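Local coordinates for protein CD38 molecule (Bos taurus, PDB 3KOU) that belongs to the ADP-ribosyl cyclase family, carries an N-linked glycan and holds the ligand 2NF in a pocket beside a parallel beta sheet, at residues Ser70-Ala75 and Glu151-Arg156; Glu159-Thr164 and Pro189-Gln194; Ser88-Leu93 and Val168-Leu173. One frame throughout, in Å; residues are numbered along the deposited sequence.

Overall arrangement
Helix 145-160 ties contact 1 and contact 2 together. Contact 1 packs it against helix 69-74, and contact 2 fixes its end to the loop before strand 196-203. Their centres are 16 Å apart, and the two meet through Glu155 and Asn190. Contact 3 lies further off, its centre 24 Å from that of contact 1 and 21 Å from that of contact 2. It joins the ends of strands 85-88 and 164-170. The ligand 2NF bridges the gap between contacts 1 and 3, with Ser154 beside its fluorinated sugar and Ser88 and Lys89 at its phosphates. Contact 2 stays further back, with the side chain of Leu191 about 9 Å from 2NF.

Contact 1 of 3, residues Ser70-Ala75 and Glu151-Arg156; sequences SLINLA and EVLSER. With 2NF ([[(2R,3S,4R,5R)-5-(6-aminopurin-9-yl)-3,4-dihydroxyoxolan-2-yl]methoxy-hydroxyphosphoryl] [(2R,3S,4R,5R)-5-(3-carbamoylpyridin-1-ium-1yl)- 3-fluoro-,4- hydroxyoxolan-2-yl]methyl phosphate), chain E.
Ile72 reaches from helix 69-74 into the side of helix 145-160 and meets Val152, Leu153 and Arg156. Its CB points at the other helix and already lies 4.1 Å from Arg156 NH1. The side chain then forks. The short branch, CG2, sits over one face of the Arg156 guanidinium, displaced toward its rim, and comes to 3.4 Å from NH1. The long branch leaves beside the backbone N (chi1 -69°). Its CG1 brushes Leu153 CD1 at 4.2 Å. Beyond it the chain runs out straight, and the tip CD1 rests against both methyls of Val152, 3.8 Å from CG2 and 3.9 Å from CG1. One isoleucine thus touches three residues on the facing side of the other helix.

The segment axes are 11.3 Å apart at closest approach and cross at -41°. At this spacing the contact is made by side chains, with Ile72 the main one on its helix. Arg156 reaches across from helix 145-160. Its chain bends at chi2 and chi3, which turns the guanidinium over CG2. Asn73 OD1 lies near the guanidinium plane at its edge, 3.9 Å from NH2. The two flat groups are 63° apart.

Leu111 of helix 110-115 packs on both Ile72 and Leu153. On another side of helix 145-160, Ser154 lines the 2NF pocket, with OG 3.1 Å from C1D of the ligand. Ser154 OG is hydrogen-bonded to Trp150 O; its approach to C1D is a close contact only.

No hydrogen bond or salt bridge links the two segments. The contact therefore rests on apolar packing, with the face of a guanidinium serving as one more packing surface, while its edge is turned to Asn73 OD1 without a hydrogen bond.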
loop_
_atom_site.group_PDB
_atom_site.type_symbol
_atom_site.label_atom_id
_atom_site.label_comp_id
_atom_site.label_asym_id
_atom_site.label_seq_id
_atom_site.Cartn_x
_atom_site.Cartn_y
_atom_site.Cartn_z
ATOM N N SER A 70 -16.732 -5.020 2.852
ATOM C CA SER A 70 -17.512 -4.198 3.779
ATOM C C SER A 70 -16.656 -3.188 4.563
ATOM O O SER A 70 -17.061 -2.037 4.766
ATOM C CB SER A 70 -18.339 -5.074 4.730
ATOM O OG SER A 70 -19.396 -5.713 4.035
ATOM N N LEU A 71 -15.480 -3.618 5.004
ATOM C CA LEU A 71 -14.546 -2.712 5.655
ATOM C C LEU A 71 -14.152 -1.562 4.726
ATOM O O LEU A 71 -14.202 -0.410 5.106
ATOM C CB LEU A 71 -13.293 -3.475 6.089
ATOM C CG LEU A 71 -12.148 -2.618 6.625
ATOM C CD1 LEU A 71 -12.627 -1.922 7.951
ATOM C CD2 LEU A 71 -10.931 -3.518 6.863
ATOM N N ILE A 72 -13.764 -1.899 3.503
ATOM C CA ILE A 72 -13.267 -0.899 2.566
ATOM C C ILE A 72 -14.365 0.092 2.192
ATOM O O ILE A 72 -14.101 1.277 2.010
ATOM C CB ILE A 72 -12.660 -1.571 1.323
ATOM C CG1 ILE A 72 -11.361 -2.286 1.707
ATOM C CG2 ILE A 72 -12.390 -0.555 0.220
ATOM C CD1 ILE A 72 -10.797 -3.055 0.597
ATOM N N ASN A 73 -15.603 -0.383 2.134
ATOM C CA ASN A 73 -16.719 0.500 1.818
ATOM C C ASN A 73 -16.888 1.569 2.880
ATOM O O ASN A 73 -17.340 2.666 2.570
ATOM C CB ASN A 73 -18.025 -0.285 1.617
ATOM C CG ASN A 73 -18.101 -0.959 0.248
ATOM O OD1 ASN A 73 -17.340 -0.631 -0.662
ATOM N ND2 ASN A 73 -19.021 -1.905 0.101
ATOM N N LEU A 74 -16.534 1.250 4.129
ATOM C CA LEU A 74 -16.632 2.227 5.220
ATOM C C LEU A 74 -15.599 3.346 5.109
ATOM O O LEU A 74 -15.780 4.428 5.682
ATOM C CB LEU A 74 -16.475 1.557 6.595
ATOM C CG LEU A 74 -17.559 0.608 7.106
ATOM C CD1 LEU A 74 -17.108 0.047 8.467
ATOM C CD2 LEU A 74 -18.910 1.322 7.217
ATOM N N ALA A 75 -14.498 3.071 4.414
ATOM C CA ALA A 75 -13.415 4.043 4.321
ATOM C C ALA A 75 -12.527 3.734 3.120
ATOM O O ALA A 75 -11.432 3.238 3.287
ATOM C CB ALA A 75 -12.595 4.022 5.608
ATOM N N GLU A 151 -3.406 -6.462 -0.579
ATOM C CA GLU A 151 -3.711 -6.598 -1.970
ATOM C C GLU A 151 -5.006 -5.931 -2.401
ATOM O O GLU A 151 -5.054 -5.304 -3.396
ATOM C CB GLU A 151 -3.730 -8.029 -2.375
ATOM C CG GLU A 151 -2.399 -8.624 -2.130
ATOM C CD GLU A 151 -1.989 -9.555 -3.182
ATOM O OE1 GLU A 151 -1.142 -9.168 -4.001
ATOM O OE2 GLU A 151 -2.510 -10.685 -3.182
ATOM N N VAL A 152 -6.004 -6.140 -1.682
ATOM C CA VAL A 152 -7.280 -5.559 -2.065
ATOM C C VAL A 152 -7.287 -4.042 -1.806
ATOM O O VAL A 152 -7.879 -3.288 -2.587
ATOM C CB VAL A 152 -8.500 -6.284 -1.413
ATOM C CG1 VAL A 152 -8.476 -6.177 0.104
ATOM C CG2 VAL A 152 -9.793 -5.710 -1.959
ATOM N N LEU A 153 -6.636 -3.598 -0.722
ATOM C CA LEU A 153 -6.524 -2.152 -0.452
ATOM C C LEU A 153 -5.741 -1.474 -1.579
ATOM O O LEU A 153 -6.159 -0.412 -2.096
ATOM C CB LEU A 153 -5.872 -1.840 0.913
ATOM C CG LEU A 153 -6.184 -0.416 1.427
ATOM C CD1 LEU A 153 -7.661 -0.322 1.894
ATOM C CD2 LEU A 153 -5.220 0.015 2.552
ATOM N N SER A 154 -4.643 -2.114 -1.980
ATOM C CA SER A 154 -3.792 -1.620 -3.062
ATOM C C SER A 154 -4.531 -1.525 -4.377
ATOM O O SER A 154 -4.346 -0.567 -5.133
ATOM C CB SER A 154 -2.557 -2.517 -3.229
ATOM O OG SER A 154 -1.688 -2.414 -2.091
ATOM N N GLU A 155 -5.368 -2.514 -4.665
ATOM C CA GLU A 155 -6.145 -2.485 -5.897
ATOM C C GLU A 155 -7.151 -1.332 -5.927
ATOM O O GLU A 155 -7.248 -0.624 -6.925
ATOM C CB GLU A 155 -6.844 -3.831 -6.176
ATOM C CG GLU A 155 -7.819 -3.730 -7.341
ATOM C CD GLU A 155 -8.474 -5.052 -7.704
ATOM O OE1 GLU A 155 -8.394 -6.009 -6.911
ATOM O OE2 GLU A 155 -9.080 -5.132 -8.792
ATOM N N ARG A 156 -7.895 -1.135 -4.840
ATOM C CA ARG A 156 -8.866 -0.050 -4.791
ATOM C C ARG A 156 -8.199 1.322 -4.878
ATOM O O ARG A 156 -8.696 2.197 -5.575
ATOM C CB ARG A 156 -9.771 -0.147 -3.552
ATOM C CG ARG A 156 -10.500 -1.479 -3.423
ATOM C CD ARG A 156 -11.757 -1.512 -4.297
ATOM N NE ARG A 156 -12.652 -0.399 -3.982
ATOM C CZ ARG A 156 -13.698 -0.483 -3.162
ATOM N NH1 ARG A 156 -13.992 -1.632 -2.570
ATOM N NH2 ARG A 156 -14.454 0.586 -2.929
HETATM C C1D 2NF E . 0.627 -0.606 -2.954
HETATM C C2D 2NF E . 1.088 0.821 -2.727
HETATM F F2D 2NF E . 0.263 1.797 -2.993
HETATM C C3D 2NF E . 2.522 0.849 -3.199
HETATM O O3D 2NF E . 2.705 1.821 -4.139
HETATM O O4D 2NF E . 1.805 -1.357 -3.112
HETATM C C4D 2NF E . 2.880 -0.614 -3.490
HETATM C C5D 2NF E . 4.162 -1.135 -2.910
HETATM O O5D 2NF E . 4.294 -2.503 -2.561
HETATM P PN 2NF E . 5.374 -3.281 -3.349
HETATM O O1N 2NF E . 5.306 -2.684 -4.650
HETATM O O2N 2NF E . 5.120 -4.643 -3.230
HETATM O O3 2NF E . 6.702 -2.799 -2.710
HETATM P PA 2NF E . 7.763 -3.633 -1.913
HETATM O O1A 2NF E . 8.165 -4.690 -2.690
HETATM O O2A 2NF E . 7.016 -4.107 -0.778
HETATM O O5B 2NF E . 8.834 -2.749 -1.551
#

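Contact 2 of 3, residues Glu159-Thr164 and Pro189-Gln194; sequences ESACNT and PNLRPQ
Arg192 lies across the chain that leaves helix 145-160 and turns the edge of its guanidinium to two successive carbonyls. NE donates to Ala161 O at 2.7 Å, and NH2 donates to Ser160 O at 2.9 Å. Both oxygens sit in the guanidinium plane, and both bonds are nearly straight at hydrogen. The carbonyls are used differently. NE approaches Ala161 O more nearly end-on, tilted from the carbonyl plane. NH2 stands well above the carbonyl plane of Ser160, so this bond does not follow a lone pair. A third carbonyl, Glu159 O, lies over one face of the same group, displaced toward the rim. The two bonds fix the rotation of the guanidinium about its own chain.

The arginine gets there with CG anti to the backbone N (chi1 -177°) and a bend at chi3. Its CB packs 3.5 Å from Glu159 O.

Glu159 and Asn190 run side by side and point the same way. Their carboxylate and amide planes are almost perpendicular, 83° apart. At their base, Glu159 CA makes a CH-O contact of 3.5 Å with Asn190 O. Further along, Ala161 CB rests on Leu191 CD1 at 4.0 Å.

Cys162 is tied by a disulfide to Cys81, in the chain ahead of strand 85-88. Asn163 shares a backbone hydrogen bond with Glu196. Leu191 O accepts a hydrogen bond from Arg228 NH2.

Both segments feed neighbouring parallel strands, 164-170 and 196-203, which are joined by a beta-alpha-beta crossover through helix 182-187. The contact ties together the two chain stretches that enter these adjacent strands of the parallel alpha/beta sheet, at the end where both strands begin.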
loop_
_atom_site.group_PDB
_atom_site.type_symbol
_atom_site.label_atom_id
_atom_site.label_comp_id
_atom_site.label_asym_id
_atom_site.label_seq_id
_atom_site.Cartn_x
_atom_site.Cartn_y
_atom_site.Cartn_z
ATOM N N GLU A 159 -7.354 1.850 -8.476
ATOM C CA GLU A 159 -8.555 2.087 -9.291
ATOM C C GLU A 159 -9.133 3.491 -9.093
ATOM O O GLU A 159 -9.746 4.062 -10.005
ATOM C CB GLU A 159 -9.633 1.026 -9.022
ATOM C CG GLU A 159 -9.243 -0.367 -9.497
ATOM C CD GLU A 159 -10.157 -1.480 -8.985
ATOM O OE1 GLU A 159 -10.989 -1.237 -8.085
ATOM O OE2 GLU A 159 -10.035 -2.613 -9.495
ATOM N N SER A 160 -8.926 4.068 -7.914
ATOM C CA SER A 160 -9.542 5.357 -7.630
ATOM C C SER A 160 -8.669 6.568 -7.985
ATOM O O SER A 160 -9.157 7.701 -7.996
ATOM C CB SER A 160 -10.042 5.418 -6.180
ATOM O OG SER A 160 -8.966 5.365 -5.280
ATOM N N ALA A 161 -7.407 6.317 -8.327
ATOM C CA ALA A 161 -6.442 7.380 -8.633
ATOM C C ALA A 161 -6.947 8.254 -9.761
ATOM O O ALA A 161 -7.652 7.774 -10.644
ATOM C CB ALA A 161 -5.115 6.784 -9.032
ATOM N N CYS A 162 -6.608 9.535 -9.721
ATOM C CA CYS A 162 -7.045 10.428 -10.781
ATOM C C CYS A 162 -6.077 11.564 -11.042
ATOM O O CYS A 162 -5.315 11.984 -10.155
ATOM C CB CYS A 162 -8.443 10.972 -10.488
ATOM S SG CYS A 162 -8.594 11.698 -8.856
ATOM N N ASN A 163 -6.137 12.063 -12.272
ATOM C CA ASN A 163 -5.204 13.064 -12.779
ATOM C C ASN A 163 -3.750 12.617 -12.660
ATOM O O ASN A 163 -3.418 11.488 -13.006
ATOM C CB ASN A 163 -5.472 14.432 -12.140
ATOM C CG ASN A 163 -6.845 14.972 -12.510
ATOM O OD1 ASN A 163 -7.425 14.557 -13.514
ATOM N ND2 ASN A 163 -7.365 15.892 -11.712
ATOM N N THR A 164 -2.874 13.470 -12.162
ATOM C CA THR A 164 -1.469 13.083 -12.137
ATOM C C THR A 164 -1.148 12.276 -10.890
ATOM O O THR A 164 -1.486 12.687 -9.783
ATOM C CB THR A 164 -0.544 14.294 -12.127
ATOM O OG1 THR A 164 -0.813 15.111 -13.264
ATOM C CG2 THR A 164 0.907 13.841 -12.181
ATOM N N PRO A 189 -1.423 -2.334 -13.189
ATOM C CA PRO A 189 -2.418 -2.935 -14.090
ATOM C C PRO A 189 -3.866 -2.527 -13.815
ATOM O O PRO A 189 -4.710 -2.711 -14.693
ATOM C CB PRO A 189 -2.219 -4.456 -13.899
ATOM C CG PRO A 189 -0.808 -4.601 -13.391
ATOM C CD PRO A 189 -0.608 -3.352 -12.509
ATOM N N ASN A 190 -4.150 -1.973 -12.637
ATOM C CA ASN A 190 -5.495 -1.529 -12.302
ATOM C C ASN A 190 -5.634 -0.001 -12.232
ATOM O O ASN A 190 -6.649 0.527 -11.781
ATOM C CB ASN A 190 -5.946 -2.184 -10.988
ATOM C CG ASN A 190 -6.160 -3.682 -11.140
ATOM O OD1 ASN A 190 -5.421 -4.507 -10.572
ATOM N ND2 ASN A 190 -7.163 -4.046 -11.930
ATOM N N LEU A 191 -4.616 0.709 -12.699
ATOM C CA LEU A 191 -4.660 2.164 -12.684
ATOM C C LEU A 191 -5.824 2.667 -13.531
ATOM O O LEU A 191 -6.012 2.232 -14.671
ATOM C CB LEU A 191 -3.339 2.725 -13.207
ATOM C CG LEU A 191 -2.794 4.042 -12.679
ATOM C CD1 LEU A 191 -2.990 4.191 -11.162
ATOM C CD2 LEU A 191 -1.326 4.098 -13.051
ATOM N N ARG A 192 -6.622 3.576 -12.970
ATOM C CA ARG A 192 -7.710 4.179 -13.727
ATOM C C ARG A 192 -7.192 4.692 -15.064
ATOM O O ARG A 192 -6.167 5.370 -15.111
ATOM C CB ARG A 192 -8.309 5.374 -12.972
ATOM C CG ARG A 192 -9.500 5.980 -13.723
ATOM C CD ARG A 192 -9.869 7.365 -13.241
ATOM N NE ARG A 192 -10.087 7.417 -11.793
ATOM C CZ ARG A 192 -11.272 7.301 -11.206
ATOM N NH1 ARG A 192 -12.373 7.121 -11.938
ATOM N NH2 ARG A 192 -11.355 7.367 -9.882
ATOM N N PRO A 193 -7.914 4.411 -16.156
ATOM C CA PRO A 193 -7.410 4.907 -17.443
ATOM C C PRO A 193 -7.376 6.433 -17.580
ATOM O O PRO A 193 -8.200 7.154 -17.009
ATOM C CB PRO A 193 -8.377 4.303 -18.461
ATOM C CG PRO A 193 -8.912 3.093 -17.808
ATOM C CD PRO A 193 -9.011 3.447 -16.329
ATOM N N GLN A 194 -6.402 6.900 -18.355
ATOM C CA GLN A 194 -6.233 8.316 -18.698
ATOM C C GLN A 194 -5.690 9.203 -17.575
ATOM O O GLN A 194 -5.581 10.417 -17.739
ATOM C CB GLN A 194 -7.508 8.890 -19.321
ATOM C CG GLN A 194 -7.846 8.234 -20.664
ATOM C CD GLN A 194 -9.181 8.675 -21.244
ATOM O OE1 GLN A 194 -9.511 9.863 -21.260
ATOM N NE2 GLN A 194 -9.954 7.712 -21.738
#

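Contact 3 of 3, residues Ser88-Leu93 and Val168-Leu173; sequences SKTKEL and VLNGSL. With NAG (2-acetamido-2-deoxy-beta-D-glucopyranose), chain C; 2NF ([[(2R,3S,4R,5R)-5-(6-aminopurin-9-yl)-3,4-dihydroxyoxolan-2-yl]methoxy-hydroxyphosphoryl] [(2R,3S,4R,5R)-5-(3-carbamoylpyridin-1-ium-1yl)- 3-fluoro-,4- hydroxyoxolan-2-yl]methyl phosphate), chain E.
Asn170 ND2 carries a glycan and still donates a hydrogen bond to Lys89 O. The same nitrogen is bonded covalently to C1 of NAG and lies 2.9 Å from that carbonyl oxygen, which sits close to the amide plane. The amide's OD1 accepts from Ser172 N at 2.9 Å, forming an Asx turn at the start of the type I turn Asn170-Leu173. Both ends of the amide are thus held. Asn170, Gly171 and Ser172 form an N-glycosylation sequon.

Here the C-terminal ends of parallel strands 85-88 and 164-170 begin to part. Ser88 N makes only a weak bond to Val168 O. One step on, a water bridges the gap, donating to Ser88 O and accepting from Asn170 N. Thr90 OG1 donates to Val168 O at 2.8 Å, from above the carbonyl plane. Its chi1 of 59° sets OG1 between the backbone N and the carbonyl carbon, while CG2 packs on Leu169 C at 3.3 Å.

Lys89 crosses Leu173 at about a right angle, its CG 3.6 Å from CD1. Beyond that it bends away toward 2NF, where NZ hydrogen-bonds to O1A at 2.9 Å and forms a salt bridge with Asp178. Ser88 OG donates a hydrogen bond of 2.8 Å to O1N on the other phosphate. Leu93 CD2 lies on Val168 CG1 at 3.9 Å and also touches the acetyl methyl C8 of NAG.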
loop_
_atom_site.group_PDB
_atom_site.type_symbol
_atom_site.label_atom_id
_atom_site.label_comp_id
_atom_site.label_asym_id
_atom_site.label_seq_id
_atom_site.Cartn_x
_atom_site.Cartn_y
_atom_site.Cartn_z
ATOM N N SER A 88 7.694 1.436 -4.562
ATOM C CA SER A 88 8.083 0.022 -4.595
ATOM C C SER A 88 9.584 -0.051 -4.291
ATOM O O SER A 88 10.380 0.546 -5.014
ATOM C CB SER A 88 7.770 -0.570 -5.988
ATOM O OG SER A 88 7.739 -1.999 -5.963
ATOM N N LYS A 89 9.948 -0.725 -3.190
ATOM C CA LYS A 89 11.343 -0.877 -2.766
ATOM C C LYS A 89 11.934 0.441 -2.287
ATOM O O LYS A 89 13.157 0.577 -2.202
ATOM C CB LYS A 89 12.236 -1.434 -3.896
ATOM C CG LYS A 89 11.568 -2.408 -4.851
ATOM C CD LYS A 89 11.203 -3.701 -4.159
ATOM C CE LYS A 89 10.564 -4.677 -5.158
ATOM N NZ LYS A 89 10.076 -5.889 -4.448
ATOM N N THR A 90 11.066 1.405 -1.973
ATOM C CA THR A 90 11.504 2.745 -1.608
ATOM C C THR A 90 10.696 3.254 -0.412
ATOM O O THR A 90 10.436 4.454 -0.279
ATOM C CB THR A 90 11.310 3.718 -2.775
ATOM O OG1 THR A 90 9.919 3.755 -3.150
ATOM C CG2 THR A 90 12.159 3.304 -3.991
ATOM N N LYS A 91 10.308 2.342 0.472
ATOM C CA LYS A 91 9.335 2.690 1.513
ATOM C C LYS A 91 9.714 3.955 2.282
ATOM O O LYS A 91 8.953 4.911 2.330
ATOM C CB LYS A 91 9.133 1.532 2.480
ATOM C CG LYS A 91 7.849 1.649 3.301
ATOM C CD LYS A 91 7.718 0.446 4.220
ATOM C CE LYS A 91 9.061 0.078 4.844
ATOM N NZ LYS A 91 9.573 1.126 5.778
ATOM N N GLU A 92 10.911 3.960 2.847
ATOM C CA GLU A 92 11.382 5.072 3.655
ATOM C C GLU A 92 11.405 6.379 2.872
ATOM O O GLU A 92 10.833 7.379 3.311
ATOM C CB GLU A 92 12.778 4.763 4.179
ATOM C CG GLU A 92 13.451 5.964 4.828
ATOM C CD GLU A 92 14.845 5.655 5.342
ATOM O OE1 GLU A 92 15.350 4.543 5.070
ATOM O OE2 GLU A 92 15.433 6.530 6.017
ATOM N N LEU A 93 12.064 6.363 1.711
ATOM C CA LEU A 93 12.165 7.555 0.858
ATOM C C LEU A 93 10.805 8.122 0.433
ATOM O O LEU A 93 10.570 9.332 0.482
ATOM C CB LEU A 93 13.023 7.273 -0.384
ATOM C CG LEU A 93 13.126 8.445 -1.370
ATOM C CD1 LEU A 93 13.741 9.693 -0.686
ATOM C CD2 LEU A 93 13.908 8.084 -2.648
ATOM N N VAL A 168 7.633 6.462 -6.788
ATOM C CA VAL A 168 9.047 6.523 -6.388
ATOM C C VAL A 168 9.651 5.124 -6.498
ATOM O O VAL A 168 9.222 4.200 -5.805
ATOM C CB VAL A 168 9.207 7.056 -4.949
ATOM C CG1 VAL A 168 10.698 7.238 -4.604
ATOM C CG2 VAL A 168 8.433 8.382 -4.792
ATOM N N LEU A 169 10.626 4.972 -7.388
ATOM C CA LEU A 169 11.275 3.684 -7.584
ATOM C C LEU A 169 12.741 3.754 -7.230
ATOM O O LEU A 169 13.325 4.835 -7.125
ATOM C CB LEU A 169 11.113 3.205 -9.030
ATOM C CG LEU A 169 9.632 3.095 -9.439
ATOM C CD1 LEU A 169 9.479 2.854 -10.952
ATOM C CD2 LEU A 169 8.925 1.989 -8.643
ATOM N N ASN A 170 13.335 2.581 -7.097
ATOM C CA ASN A 170 14.684 2.445 -6.585
ATOM C C ASN A 170 15.711 2.267 -7.686
ATOM O O ASN A 170 15.875 1.163 -8.206
ATOM C CB ASN A 170 14.732 1.224 -5.710
ATOM C CG ASN A 170 15.904 1.234 -4.814
ATOM O OD1 ASN A 170 17.018 1.596 -5.203
ATOM N ND2 ASN A 170 15.669 0.859 -3.596
ATOM N N GLY A 171 16.422 3.338 -8.018
ATOM C CA GLY A 171 17.431 3.279 -9.064
ATOM C C GLY A 171 18.705 2.549 -8.669
ATOM O O GLY A 171 19.617 2.394 -9.487
ATOM N N SER A 172 18.761 2.073 -7.429
ATOM C CA SER A 172 19.895 1.283 -6.968
ATOM C C SER A 172 19.690 -0.218 -7.085
ATOM O O SER A 172 20.534 -0.995 -6.634
ATOM C CB SER A 172 20.242 1.619 -5.517
ATOM O OG SER A 172 20.909 2.860 -5.423
ATOM N N LEU A 173 18.570 -0.637 -7.657
ATOM C CA LEU A 173 18.365 -2.056 -7.905
ATOM C C LEU A 173 18.647 -2.348 -9.375
ATOM O O LEU A 173 18.644 -1.433 -10.200
ATOM C CB LEU A 173 16.933 -2.469 -7.571
ATOM C CG LEU A 173 16.456 -2.130 -6.162
ATOM C CD1 LEU A 173 14.991 -2.489 -6.002
ATOM C CD2 LEU A 173 17.303 -2.871 -5.126
HETATM C C1 NAG C . 17.118 0.754 -2.666
HETATM C C2 NAG C . 16.954 1.782 -1.537
HETATM C C3 NAG C . 17.905 1.429 -0.380
HETATM C C4 NAG C . 17.880 -0.054 0.017
HETATM C C5 NAG C . 17.976 -0.922 -1.235
HETATM C C6 NAG C . 17.839 -2.427 -0.942
HETATM C C7 NAG C . 16.253 4.045 -2.193
HETATM C C8 NAG C . 16.658 5.320 -2.867
HETATM N N2 NAG C . 17.236 3.145 -2.002
HETATM O O3 NAG C . 17.655 2.260 0.736
HETATM O O4 NAG C . 18.975 -0.346 0.900
HETATM O O5 NAG C . 16.931 -0.542 -2.115
HETATM O O6 NAG C . 16.667 -2.680 -0.191
HETATM O O7 NAG C . 15.084 3.868 -1.839
HETATM C C1D 2NF E . 0.627 -0.606 -2.954
HETATM C C2D 2NF E . 1.088 0.821 -2.727
HETATM F F2D 2NF E . 0.263 1.797 -2.993
HETATM C C3D 2NF E . 2.522 0.849 -3.199
HETATM O O3D 2NF E . 2.705 1.821 -4.139
HETATM O O4D 2NF E . 1.805 -1.357 -3.112
HETATM C C4D 2NF E . 2.880 -0.614 -3.490
HETATM C C5D 2NF E . 4.162 -1.135 -2.910
HETATM O O5D 2NF E . 4.294 -2.503 -2.561
HETATM P PN 2NF E . 5.374 -3.281 -3.349
HETATM O O1N 2NF E . 5.306 -2.684 -4.650
HETATM O O2N 2NF E . 5.120 -4.643 -3.230
HETATM O O3 2NF E . 6.702 -2.799 -2.710
HETATM P PA 2NF E . 7.763 -3.633 -1.913
HETATM O O1A 2NF E . 8.165 -4.690 -2.690
HETATM O O2A 2NF E . 7.016 -4.107 -0.778
HETATM O O5B 2NF E . 8.834 -2.749 -1.551
HETATM O O HOH W 1 11.920 0.224 -7.135
#